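Long-range contact in SH2 domain-containing protein 3C (PDB 3T6G), which acts as an adapter in integrin-mediated cell adhesion and migration, its closed Cdc25-homology domain binding BCAR1 but incapable of canonical nucleotide exchange: residues F103-I108 with L285-Q290. The protein carries 2 engineered substitutions. Sequence-based numbering, arbitrary orientation.
Sequences FHTMSI and LLWGSQ
Trp287 and Leu286, in the last turn of helix 279-287, reach the flank of helix 93-115 that carries Thr105 and Ile108. The six-membered end of the indole does the touching: Trp287 CH2 lies 3.5 Å from Thr105 OG1, which sits at the ring edge near its plane. Thr105 CG2 approaches the same end, 3.9 Å from Trp287 CZ3. The Thr105 hydroxyl is hydrogen-bonded to Tyr300 and Glu101, while the indole NE1 bonds the carbonyl of Arg299; the polar ends of both residues are therefore satisfied, and they meet here by van der Waals contact. Ile108 touches both Leu286 and Trp287, its two branches dividing the work. Ile108 CG2, anti to the backbone N (chi1 -60° places CG1 beside that N), packs against Leu286 CD1 at 3.9 Å, and Ile108 CD1 comes obliquely to Trp287 CZ2 at 4.0 Å. Leu286 CD1 also lies 3.9 Å from the backbone O of Thr105. Leu286 CB rests over one face of the neighbouring indole, offset toward the rim, and Phe303 meets both side chains from helix 296-314. An alanine in place of Trp287 would probably open a gap beside Thr105 and Ile108 and leave the Arg299 carbonyl without its indole donor. The packing is concentrated on these four buried side chains; from Gly288, with a positive phi of 72°, the chain leaves it for partly exposed Ser289 and exposed, poorly ordered Gln290. The contact joins the C-terminal end of helix 279-287 to the middle of helix 93-115 in the all-helical Cdc25-homology (Ras-GEF) domain.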
loop_
_atom_site.group_PDB
_atom_site.type_symbol
_atom_site.label_atom_id
_atom_site.label_comp_id
_atom_site.label_asym_id
_atom_site.label_seq_id
_atom_site.Cartn_x
_atom_site.Cartn_y
_atom_site.Cartn_z
ATOM N N PHE A 103 2.605 0.092 7.785
ATOM C CA PHE A 103 3.022 1.400 7.301
ATOM C C PHE A 103 2.838 2.518 8.348
ATOM O O PHE A 103 3.826 3.112 8.818
ATOM C CB PHE A 103 2.243 1.726 6.033
ATOM C CG PHE A 103 2.745 2.933 5.291
ATOM C CD1 PHE A 103 3.742 2.811 4.330
ATOM C CD2 PHE A 103 2.194 4.183 5.521
ATOM C CE1 PHE A 103 4.188 3.912 3.627
ATOM C CE2 PHE A 103 2.638 5.295 4.810
ATOM C CZ PHE A 103 3.633 5.157 3.861
ATOM N N HIS A 104 1.600 2.812 8.734
ATOM C CA HIS A 104 1.455 3.919 9.658
ATOM C C HIS A 104 2.085 3.668 11.021
ATOM O O HIS A 104 2.631 4.580 11.636
ATOM C CB HIS A 104 0.019 4.428 9.812
ATOM C CG HIS A 104 -0.043 5.790 10.445
ATOM N ND1 HIS A 104 0.720 6.852 9.996
ATOM C CD2 HIS A 104 -0.727 6.251 11.522
ATOM C CE1 HIS A 104 0.487 7.910 10.752
ATOM N NE2 HIS A 104 -0.389 7.575 11.681
ATOM N N THR A 105 1.997 2.436 11.500
ATOM C CA THR A 105 2.541 2.111 12.806
ATOM C C THR A 105 4.078 2.237 12.861
ATOM O O THR A 105 4.640 2.687 13.855
ATOM C CB THR A 105 2.046 0.766 13.254
ATOM O OG1 THR A 105 0.676 0.918 13.604
ATOM C CG2 THR A 105 2.812 0.257 14.485
ATOM N N MET A 106 4.731 1.865 11.772
ATOM C CA MET A 106 6.153 2.081 11.594
ATOM C C MET A 106 6.492 3.580 11.702
ATOM O O MET A 106 7.350 3.963 12.501
ATOM C CB MET A 106 6.554 1.524 10.227
ATOM C CG MET A 106 7.983 1.790 9.771
ATOM S SD MET A 106 9.185 0.771 10.632
ATOM C CE MET A 106 8.378 -0.826 10.800
ATOM N N SER A 107 5.824 4.417 10.905
ATOM C CA SER A 107 6.031 5.880 10.930
ATOM C C SER A 107 5.928 6.436 12.347
ATOM O O SER A 107 6.758 7.237 12.783
ATOM C CB SER A 107 5.026 6.581 10.031
ATOM O OG SER A 107 5.254 6.231 8.679
ATOM N N ILE A 108 4.938 5.961 13.087
ATOM C CA ILE A 108 4.831 6.323 14.486
ATOM C C ILE A 108 6.105 5.923 15.273
ATOM O O ILE A 108 6.664 6.724 16.024
ATOM C CB ILE A 108 3.600 5.662 15.105
ATOM C CG1 ILE A 108 2.334 6.130 14.376
ATOM C CG2 ILE A 108 3.515 5.982 16.579
ATOM C CD1 ILE A 108 1.036 5.807 15.124
ATOM N N LEU A 285 4.525 -2.357 21.968
ATOM C CA LEU A 285 5.359 -1.267 22.467
ATOM C C LEU A 285 4.545 0.002 22.615
ATOM O O LEU A 285 4.477 0.591 23.677
ATOM C CB LEU A 285 6.499 -0.993 21.494
ATOM C CG LEU A 285 7.306 0.272 21.751
ATOM C CD1 LEU A 285 8.014 0.154 23.074
ATOM C CD2 LEU A 285 8.301 0.470 20.619
ATOM N N LEU A 286 3.929 0.420 21.522
ATOM C CA LEU A 286 3.227 1.690 21.469
ATOM C C LEU A 286 1.970 1.708 22.340
ATOM O O LEU A 286 1.749 2.621 23.131
ATOM C CB LEU A 286 2.897 2.003 20.011
ATOM C CG LEU A 286 4.182 2.241 19.204
ATOM C CD1 LEU A 286 3.932 2.284 17.716
ATOM C CD2 LEU A 286 4.864 3.523 19.667
ATOM N N TRP A 287 1.146 0.685 22.221
ATOM C CA TRP A 287 -0.149 0.752 22.879
ATOM C C TRP A 287 -0.280 -0.119 24.122
ATOM O O TRP A 287 -1.278 -0.029 24.838
ATOM C CB TRP A 287 -1.269 0.505 21.864
ATOM C CG TRP A 287 -1.297 1.582 20.790
ATOM C CD1 TRP A 287 -1.838 2.838 20.899
ATOM C CD2 TRP A 287 -0.737 1.504 19.467
ATOM N NE1 TRP A 287 -1.651 3.536 19.727
ATOM C CE2 TRP A 287 -0.979 2.739 18.832
ATOM C CE3 TRP A 287 -0.062 0.505 18.756
ATOM C CZ2 TRP A 287 -0.572 3.004 17.528
ATOM C CZ3 TRP A 287 0.347 0.772 17.455
ATOM C CH2 TRP A 287 0.083 2.007 16.853
ATOM N N GLY A 288 0.744 -0.927 24.397
ATOM C CA GLY A 288 0.715 -1.841 25.533
ATOM C C GLY A 288 -0.244 -2.997 25.270
ATOM O O GLY A 288 -1.080 -2.920 24.369
ATOM N N SER A 289 -0.127 -4.083 26.031
ATOM C CA SER A 289 -1.127 -5.145 25.943
ATOM C C SER A 289 -2.451 -4.512 26.336
ATOM O O SER A 289 -2.481 -3.510 27.053
ATOM C CB SER A 289 -0.790 -6.333 26.851
ATOM O OG SER A 289 -0.774 -5.964 28.220
ATOM N N GLN A 290 -3.546 -5.077 25.861
ATOM C CA GLN A 290 -4.836 -4.420 26.026
ATOM C C GLN A 290 -4.948 -3.335 24.958
ATOM O O GLN A 290 -5.636 -3.516 23.946
ATOM C CB GLN A 290 -4.976 -3.807 27.428
ATOM C CG GLN A 290 -4.666 -4.758 28.601
ATOM C CD GLN A 290 -5.683 -5.894 28.765
ATOM O OE1 GLN A 290 -6.785 -5.856 28.208
ATOM N NE2 GLN A 290 -5.310 -6.910 29.537
#